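Local coordinates for protein exocyst complex component EXO70 (Saccharomyces cerevisiae, PDB 2PFV) that serves as a subunit of the exocyst complex, which tethers secretory vesicles to sites of exocytosis, and takes part in assembling that complex, at residues 12-17 with 65-70; 19-24 with 45-50. One frame throughout, in Å; residues are numbered along the deposited sequence.

Interaction 1: 12-17 with 65-70; sequences ASVKDL and SEFHGI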
ATOM      1  N   ALA A  12      19.610 -63.131 -40.188  1.00 34.72           N
ATOM      2  CA  ALA A  12      20.534 -62.511 -41.130  1.00 32.39           C
ATOM      3  C   ALA A  12      21.972 -62.665 -40.644  1.00 32.34           C
ATOM      4  O   ALA A  12      22.240 -62.631 -39.446  1.00 32.05           O
ATOM      5  CB  ALA A  12      20.196 -61.035 -41.302  1.00 29.19           C
ATOM      6  N   SER A  13      22.894 -62.832 -41.585  1.00 32.09           N
ATOM      7  CA  SER A  13      24.310 -62.977 -41.262  1.00 31.44           C
ATOM      8  C   SER A  13      24.866 -61.624 -40.835  1.00 31.95           C
ATOM      9  O   SER A  13      24.345 -60.576 -41.237  1.00 30.23           O
ATOM     10  CB  SER A  13      25.084 -63.432 -42.496  1.00 32.74           C
ATOM     11  OG  SER A  13      25.138 -62.371 -43.449  1.00 32.44           O
ATOM     12  N   VAL A  14      25.931 -61.639 -40.039  1.00 32.53           N
ATOM     13  CA  VAL A  14      26.558 -60.385 -39.616  1.00 34.35           C
ATOM     14  C   VAL A  14      26.998 -59.612 -40.859  1.00 35.44           C
ATOM     15  O   VAL A  14      27.002 -58.383 -40.864  1.00 37.07           O
ATOM     16  CB  VAL A  14      27.805 -60.627 -38.729  1.00 33.92           C
ATOM     17  CG1 VAL A  14      28.551 -59.311 -38.510  1.00 31.77           C
ATOM     18  CG2 VAL A  14      27.390 -61.219 -37.388  1.00 32.46           C
ATOM     19  N   LYS A  15      27.357 -60.337 -41.916  1.00 36.63           N
ATOM     20  CA  LYS A  15      27.804 -59.703 -43.156  1.00 37.22           C
ATOM     21  C   LYS A  15      26.673 -58.874 -43.741  1.00 37.37           C
ATOM     22  O   LYS A  15      26.853 -57.707 -44.081  1.00 36.68           O
ATOM     23  CB  LYS A  15      28.252 -60.762 -44.170  1.00 39.93           C
ATOM     24  CG  LYS A  15      28.940 -60.187 -45.403  1.00 41.80           C
ATOM     25  CD  LYS A  15      29.525 -61.298 -46.274  1.00 45.56           C
ATOM     26  CE  LYS A  15      28.578 -61.727 -47.390  1.00 46.11           C
ATOM     27  NZ  LYS A  15      28.597 -60.769 -48.535  1.00 47.72           N
ATOM     28  N   ASP A  16      25.501 -59.483 -43.858  1.00 37.11           N
ATOM     29  CA  ASP A  16      24.353 -58.780 -44.392  1.00 36.91           C
ATOM     30  C   ASP A  16      23.940 -57.650 -43.451  1.00 37.37           C
ATOM     31  O   ASP A  16      23.623 -56.552 -43.903  1.00 39.12           O
ATOM     32  CB  ASP A  16      23.197 -59.757 -44.610  1.00 39.63           C
ATOM     33  CG  ASP A  16      23.516 -60.796 -45.676  1.00 43.46           C
ATOM     34  OD1 ASP A  16      24.372 -60.500 -46.541  1.00 44.28           O
ATOM     35  OD2 ASP A  16      22.913 -61.895 -45.660  1.00 45.31           O
ATOM     36  N   LEU A  17      23.964 -57.914 -42.147  1.00 35.25           N
ATOM     37  CA  LEU A  17      23.595 -56.904 -41.154  1.00 34.37           C
ATOM     38  C   LEU A  17      24.516 -55.694 -41.237  1.00 33.27           C
ATOM     39  O   LEU A  17      24.056 -54.553 -41.242  1.00 29.76           O
ATOM     40  CB  LEU A  17      23.661 -57.499 -39.740  1.00 33.85           C
ATOM     41  CG  LEU A  17      22.355 -57.865 -39.019  1.00 35.64           C
ATOM     42  CD1 LEU A  17      21.181 -57.920 -39.996  1.00 33.99           C
ATOM     43  CD2 LEU A  17      22.544 -59.187 -38.306  1.00 30.88           C
ATOM     44  N   SER A  65      35.365 -61.452 -33.832  1.00 30.38           N
ATOM     45  CA  SER A  65      35.610 -60.051 -34.195  1.00 31.98           C
ATOM     46  C   SER A  65      34.523 -59.480 -35.095  1.00 30.17           C
ATOM     47  O   SER A  65      34.181 -58.303 -35.013  1.00 33.96           O
ATOM     48  CB  SER A  65      36.962 -59.908 -34.901  1.00 32.24           C
ATOM     49  OG  SER A  65      36.932 -60.557 -36.160  1.00 35.84           O
ATOM     50  N   GLU A  66      33.981 -60.328 -35.949  1.00 30.44           N
ATOM     51  CA  GLU A  66      32.931 -59.944 -36.879  1.00 31.76           C
ATOM     52  C   GLU A  66      31.711 -59.408 -36.129  1.00 31.25           C
ATOM     53  O   GLU A  66      31.186 -58.337 -36.446  1.00 29.18           O
ATOM     54  CB  GLU A  66      32.549 -61.165 -37.710  1.00 33.42           C
ATOM     55  CG  GLU A  66      31.416 -60.955 -38.671  1.00 41.54           C
ATOM     56  CD  GLU A  66      31.039 -62.241 -39.369  1.00 45.39           C
ATOM     57  OE1 GLU A  66      30.461 -63.134 -38.709  1.00 48.97           O
ATOM     58  OE2 GLU A  66      31.332 -62.364 -40.579  1.00 50.21           O
ATOM     59  N   PHE A  67      31.272 -60.167 -35.131  1.00 29.95           N
ATOM     60  CA  PHE A  67      30.120 -59.806 -34.312  1.00 27.81           C
ATOM     61  C   PHE A  67      30.449 -58.611 -33.424  1.00 26.70           C
ATOM     62  O   PHE A  67      29.650 -57.687 -33.281  1.00 28.66           O
ATOM     63  CB  PHE A  67      29.730 -61.018 -33.454  1.00 27.36           C
ATOM     64  CG  PHE A  67      28.587 -60.777 -32.518  1.00 28.30           C
ATOM     65  CD1 PHE A  67      27.352 -60.332 -32.989  1.00 28.66           C
ATOM     66  CD2 PHE A  67      28.721 -61.067 -31.162  1.00 29.07           C
ATOM     67  CE1 PHE A  67      26.261 -60.184 -32.119  1.00 25.01           C
ATOM     68  CE2 PHE A  67      27.642 -60.925 -30.284  1.00 28.29           C
ATOM     69  CZ  PHE A  67      26.406 -60.483 -30.765  1.00 25.98           C
ATOM     70  N   HIS A  68      31.632 -58.623 -32.822  1.00 25.99           N
ATOM     71  CA  HIS A  68      32.015 -57.524 -31.939  1.00 25.71           C
ATOM     72  C   HIS A  68      32.126 -56.238 -32.738  1.00 22.05           C
ATOM     73  O   HIS A  68      31.800 -55.163 -32.248  1.00 20.13           O
ATOM     74  CB  HIS A  68      33.345 -57.843 -31.237  1.00 24.83           C
ATOM     75  CG  HIS A  68      33.290 -59.071 -30.381  1.00 27.95           C
ATOM     76  ND1 HIS A  68      34.416 -59.786 -30.024  1.00 28.97           N
ATOM     77  CD2 HIS A  68      32.240 -59.720 -29.824  1.00 25.58           C
ATOM     78  CE1 HIS A  68      34.058 -60.825 -29.290  1.00 27.10           C
ATOM     79  NE2 HIS A  68      32.744 -60.808 -29.155  1.00 28.04           N
ATOM     80  N   GLY A  69      32.606 -56.360 -33.966  1.00 23.81           N
ATOM     81  CA  GLY A  69      32.731 -55.190 -34.810  1.00 27.15           C
ATOM     82  C   GLY A  69      31.380 -54.548 -35.068  1.00 26.15           C
ATOM     83  O   GLY A  69      31.240 -53.348 -34.907  1.00 29.30           O
ATOM     84  N   ILE A  70      30.374 -55.334 -35.455  1.00 27.38           N
ATOM     85  CA  ILE A  70      29.065 -54.747 -35.725  1.00 27.67           C
ATOM     86  C   ILE A  70      28.418 -54.199 -34.453  1.00 27.78           C
ATOM     87  O   ILE A  70      27.726 -53.180 -34.490  1.00 26.63           O
ATOM     88  CB  ILE A  70      28.109 -55.745 -36.417  1.00 29.27           C
ATOM     89  CG1 ILE A  70      26.993 -54.958 -37.115  1.00 27.52           C
ATOM     90  CG2 ILE A  70      27.558 -56.753 -35.402  1.00 25.33           C
ATOM     91  CD1 ILE A  70      25.983 -55.801 -37.847  1.00 27.67           C
TER
HETATM   92  O   HOH W   1      28.746 -63.064 -41.550  1.00 37.64           O
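V14 and E66 lie side by side and point opposite ways where two helices of an all-helical bundle meet in the N-terminal part of the EXO70 rod. V14 stands in the first turn of helix 14-29, and E66 in the first turn of helix 65-93. E66 CG makes the closest approach, to V14 CG1 at 3.3 Å, and the carboxylate end lies against V14 CB. V14 CG1 sits anti to the backbone N (chi1 171°). This rotation puts V14 CG1 between E66 and I70 and leaves V14 CG2 on the side of the F67 ring, which it approaches obliquely, 4.5 Å from F67 CD1. I70 reaches across with its extended CG1-CD1 arm. I70 CD1 meets L17 CB at 3.4 Å, a tight carbon contact. L17 and I70 also touch I54 of helix 37-55, which adds a third helix to the packing.

A water accepts from K15 N at 3.1 Å and donates to E66 OE2 at 2.8 Å. The E66 carboxylate, probably charged, thus sits near the N-terminal end of helix 14-29, whose N-H groups would probably stabilise it. S13 is the N-cap of that helix. S13 OG accepts from D16 N at 2.9 Å, with an N-H...O angle of 167°.

Interaction 2: 19-24 with 45-50; sequences NEASKY and HKLDDM
E20 O takes two backbone N-H groups, Y24 N at 3.0 Å and, weakly, K23 N at 3.1 Å. The first bond belongs to the helix turn that spaces E20 and Y24, so both side chains project toward residues 45-50 of helix 37-55. The two segments run antiparallel. Their axes come within 10.7 Å at an angle of 157° between N-to-C directions, as in a helical hairpin. No hydrogen bond links them.

The Y24 ring is the main element of the contact. It points across with CG beside its backbone N (chi1 -69°). The K46 chain runs nearly perpendicular to Y24. K46 CD lies 3.3 Å from Y24 OH, and K46 CB sits over the outer part of one ring face. L47 CD2 is 3.7 Å from Y24 CD2 and also approaches A21. The methyl end of M50 comes to the ring edge, with M50 CE 4.3 Å from Y24 CE2. The bend at M50 chi3 (-70°) turns its terminal methyl to E20, with M50 CE 3.6 Å from E20 OE1. On the inner side, A21 touches L74 and L47 touches L77, both of helix 65-93.

E20 OE1 and K46 NZ stay 6.6 Å apart. Their opposite charges may attract weakly, but the contact is held chiefly by apolar packing around the tyrosine.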
ATOM      1  N   ASN A  19      26.248 -54.725 -43.729  1.00 42.61           N
ATOM      2  CA  ASN A  19      25.980 -54.037 -44.983  1.00 45.22           C
ATOM      3  C   ASN A  19      24.804 -53.087 -44.796  1.00 45.16           C
ATOM      4  O   ASN A  19      24.851 -51.933 -45.227  1.00 45.86           O
ATOM      5  CB  ASN A  19      25.653 -55.039 -46.093  1.00 47.28           C
ATOM      6  CG  ASN A  19      25.327 -54.357 -47.411  1.00 49.32           C
ATOM      7  OD1 ASN A  19      26.148 -53.625 -47.960  1.00 50.08           O
ATOM      8  ND2 ASN A  19      24.122 -54.593 -47.921  1.00 52.20           N
ATOM      9  N   GLU A  20      23.745 -53.579 -44.160  1.00 45.49           N
ATOM     10  CA  GLU A  20      22.566 -52.760 -43.902  1.00 46.06           C
ATOM     11  C   GLU A  20      22.942 -51.528 -43.079  1.00 45.10           C
ATOM     12  O   GLU A  20      22.495 -50.416 -43.366  1.00 44.29           O
ATOM     13  CB  GLU A  20      21.513 -53.566 -43.145  1.00 49.54           C
ATOM     14  CG  GLU A  20      20.476 -54.243 -44.018  1.00 52.83           C
ATOM     15  CD  GLU A  20      19.068 -53.776 -43.695  1.00 56.39           C
ATOM     16  OE1 GLU A  20      18.617 -53.974 -42.544  1.00 55.89           O
ATOM     17  OE2 GLU A  20      18.407 -53.205 -44.593  1.00 59.41           O
ATOM     18  N   ALA A  21      23.769 -51.737 -42.057  1.00 42.49           N
ATOM     19  CA  ALA A  21      24.202 -50.658 -41.184  1.00 41.00           C
ATOM     20  C   ALA A  21      24.962 -49.575 -41.934  1.00 40.54           C
ATOM     21  O   ALA A  21      24.685 -48.389 -41.766  1.00 39.30           O
ATOM     22  CB  ALA A  21      25.060 -51.206 -40.061  1.00 39.01           C
ATOM     23  N   SER A  22      25.924 -49.983 -42.755  1.00 41.61           N
ATOM     24  CA  SER A  22      26.718 -49.034 -43.526  1.00 42.38           C
ATOM     25  C   SER A  22      25.824 -48.221 -44.439  1.00 42.25           C
ATOM     26  O   SER A  22      26.112 -47.068 -44.750  1.00 43.74           O
ATOM     27  CB  SER A  22      27.773 -49.769 -44.349  1.00 42.71           C
ATOM     28  OG  SER A  22      28.809 -50.239 -43.501  1.00 47.37           O
ATOM     29  N   LYS A  23      24.730 -48.837 -44.862  1.00 41.66           N
ATOM     30  CA  LYS A  23      23.765 -48.183 -45.722  1.00 42.28           C
ATOM     31  C   LYS A  23      23.087 -47.076 -44.904  1.00 41.56           C
ATOM     32  O   LYS A  23      23.049 -45.911 -45.316  1.00 41.56           O
ATOM     33  CB  LYS A  23      22.742 -49.216 -46.189  1.00 43.86           C
ATOM     34  CG  LYS A  23      21.832 -48.763 -47.302  1.00 48.02           C
ATOM     35  CD  LYS A  23      20.861 -49.885 -47.703  1.00 49.05           C
ATOM     36  CE  LYS A  23      21.593 -51.120 -48.219  1.00 49.62           C
ATOM     37  NZ  LYS A  23      20.657 -52.207 -48.660  1.00 49.27           N
ATOM     38  N   TYR A  24      22.564 -47.443 -43.736  1.00 37.81           N
ATOM     39  CA  TYR A  24      21.899 -46.476 -42.872  1.00 34.83           C
ATOM     40  C   TYR A  24      22.838 -45.339 -42.494  1.00 32.58           C
ATOM     41  O   TYR A  24      22.411 -44.197 -42.331  1.00 29.17           O
ATOM     42  CB  TYR A  24      21.388 -47.153 -41.601  1.00 36.24           C
ATOM     43  CG  TYR A  24      20.240 -48.092 -41.842  1.00 36.13           C
ATOM     44  CD1 TYR A  24      19.158 -47.706 -42.633  1.00 35.61           C
ATOM     45  CD2 TYR A  24      20.240 -49.374 -41.296  1.00 37.22           C
ATOM     46  CE1 TYR A  24      18.101 -48.576 -42.882  1.00 38.75           C
ATOM     47  CE2 TYR A  24      19.185 -50.259 -41.536  1.00 40.64           C
ATOM     48  CZ  TYR A  24      18.120 -49.854 -42.331  1.00 40.19           C
ATOM     49  OH  TYR A  24      17.077 -50.722 -42.570  1.00 40.81           O
ATOM     50  N   HIS A  45      16.316 -45.514 -34.968  1.00 27.62           N
ATOM     51  CA  HIS A  45      15.483 -46.538 -34.345  1.00 27.72           C
ATOM     52  C   HIS A  45      15.760 -47.887 -34.999  1.00 28.53           C
ATOM     53  O   HIS A  45      15.762 -48.922 -34.323  1.00 28.86           O
ATOM     54  CB  HIS A  45      13.991 -46.190 -34.492  1.00 25.38           C
ATOM     55  CG  HIS A  45      13.512 -45.163 -33.517  1.00 24.89           C
ATOM     56  ND1 HIS A  45      12.399 -44.378 -33.744  1.00 25.21           N
ATOM     57  CD2 HIS A  45      13.987 -44.801 -32.303  1.00 22.05           C
ATOM     58  CE1 HIS A  45      12.214 -43.574 -32.714  1.00 22.14           C
ATOM     59  NE2 HIS A  45      13.164 -43.811 -31.826  1.00 26.11           N
ATOM     60  N   LYS A  46      15.988 -47.885 -36.311  1.00 26.62           N
ATOM     61  CA  LYS A  46      16.285 -49.140 -37.000  1.00 29.09           C
ATOM     62  C   LYS A  46      17.600 -49.726 -36.514  1.00 28.33           C
ATOM     63  O   LYS A  46      17.728 -50.945 -36.355  1.00 27.09           O
ATOM     64  CB  LYS A  46      16.366 -48.942 -38.516  1.00 31.46           C
ATOM     65  CG  LYS A  46      15.019 -48.983 -39.228  1.00 39.02           C
ATOM     66  CD  LYS A  46      15.198 -48.745 -40.724  1.00 44.54           C
ATOM     67  CE  LYS A  46      13.877 -48.856 -41.470  1.00 48.11           C
ATOM     68  NZ  LYS A  46      13.308 -50.240 -41.390  1.00 51.88           N
ATOM     69  N   LEU A  47      18.580 -48.857 -36.293  1.00 25.51           N
ATOM     70  CA  LEU A  47      19.891 -49.298 -35.834  1.00 27.34           C
ATOM     71  C   LEU A  47      19.769 -49.821 -34.403  1.00 25.13           C
ATOM     72  O   LEU A  47      20.331 -50.854 -34.052  1.00 24.34           O
ATOM     73  CB  LEU A  47      20.879 -48.136 -35.897  1.00 24.98           C
ATOM     74  CG  LEU A  47      21.174 -47.627 -37.310  1.00 27.40           C
ATOM     75  CD1 LEU A  47      21.932 -46.315 -37.241  1.00 28.00           C
ATOM     76  CD2 LEU A  47      21.964 -48.674 -38.069  1.00 29.10           C
ATOM     77  N   ASP A  48      19.016 -49.086 -33.598  1.00 25.02           N
ATOM     78  CA  ASP A  48      18.776 -49.426 -32.208  1.00 28.12           C
ATOM     79  C   ASP A  48      18.066 -50.787 -32.127  1.00 27.99           C
ATOM     80  O   ASP A  48      18.457 -51.653 -31.349  1.00 26.81           O
ATOM     81  CB  ASP A  48      17.916 -48.333 -31.579  1.00 32.66           C
ATOM     82  CG  ASP A  48      18.205 -48.140 -30.113  1.00 38.17           C
ATOM     83  OD1 ASP A  48      19.185 -48.740 -29.609  1.00 42.67           O
ATOM     84  OD2 ASP A  48      17.458 -47.377 -29.464  1.00 42.51           O
ATOM     85  N   ASP A  49      17.034 -50.972 -32.949  1.00 27.55           N
ATOM     86  CA  ASP A  49      16.290 -52.230 -32.974  1.00 29.28           C
ATOM     87  C   ASP A  49      17.166 -53.365 -33.510  1.00 29.65           C
ATOM     88  O   ASP A  49      17.028 -54.512 -33.078  1.00 30.09           O
ATOM     89  CB  ASP A  49      15.015 -52.095 -33.837  1.00 29.36           C
ATOM     90  CG  ASP A  49      14.003 -51.111 -33.246  1.00 30.75           C
ATOM     91  OD1 ASP A  49      14.098 -50.810 -32.040  1.00 30.37           O
ATOM     92  OD2 ASP A  49      13.103 -50.641 -33.980  1.00 32.15           O
ATOM     93  N   MET A  50      18.059 -53.048 -34.449  1.00 27.15           N
ATOM     94  CA  MET A  50      18.951 -54.061 -35.011  1.00 26.81           C
ATOM     95  C   MET A  50      19.882 -54.517 -33.908  1.00 25.08           C
ATOM     96  O   MET A  50      20.084 -55.708 -33.707  1.00 23.55           O
ATOM     97  CB  MET A  50      19.787 -53.498 -36.176  1.00 25.42           C
ATOM     98  CG  MET A  50      20.773 -54.508 -36.801  1.00 27.86           C
ATOM     99  SD  MET A  50      21.794 -53.904 -38.216  1.00 22.11           S
ATOM    100  CE  MET A  50      20.473 -53.766 -39.488  1.00 30.94           C
TER

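Both contacts use helix 14-29 and lie far out on the elongated chain, their centres about 76 Å (interaction 1) and 67 Å (interaction 2) from its centre. Their own centres are about 12 Å apart. Interaction 2 pairs helix 14-29 with helix 37-55. Interaction 1 pairs the start of helix 14-29 with the start of helix 65-93, the next long helix. The segments come in the order 12-17, 19-24, 45-50, 65-70, so both segments of interaction 2 fall between those of interaction 1. The two meet where L17 O packs 3.8 Å from M50 SD. Together they pack three helices within the Exo70 N-terminal family region. This builds one end of the rod from local helix-to-helix contacts.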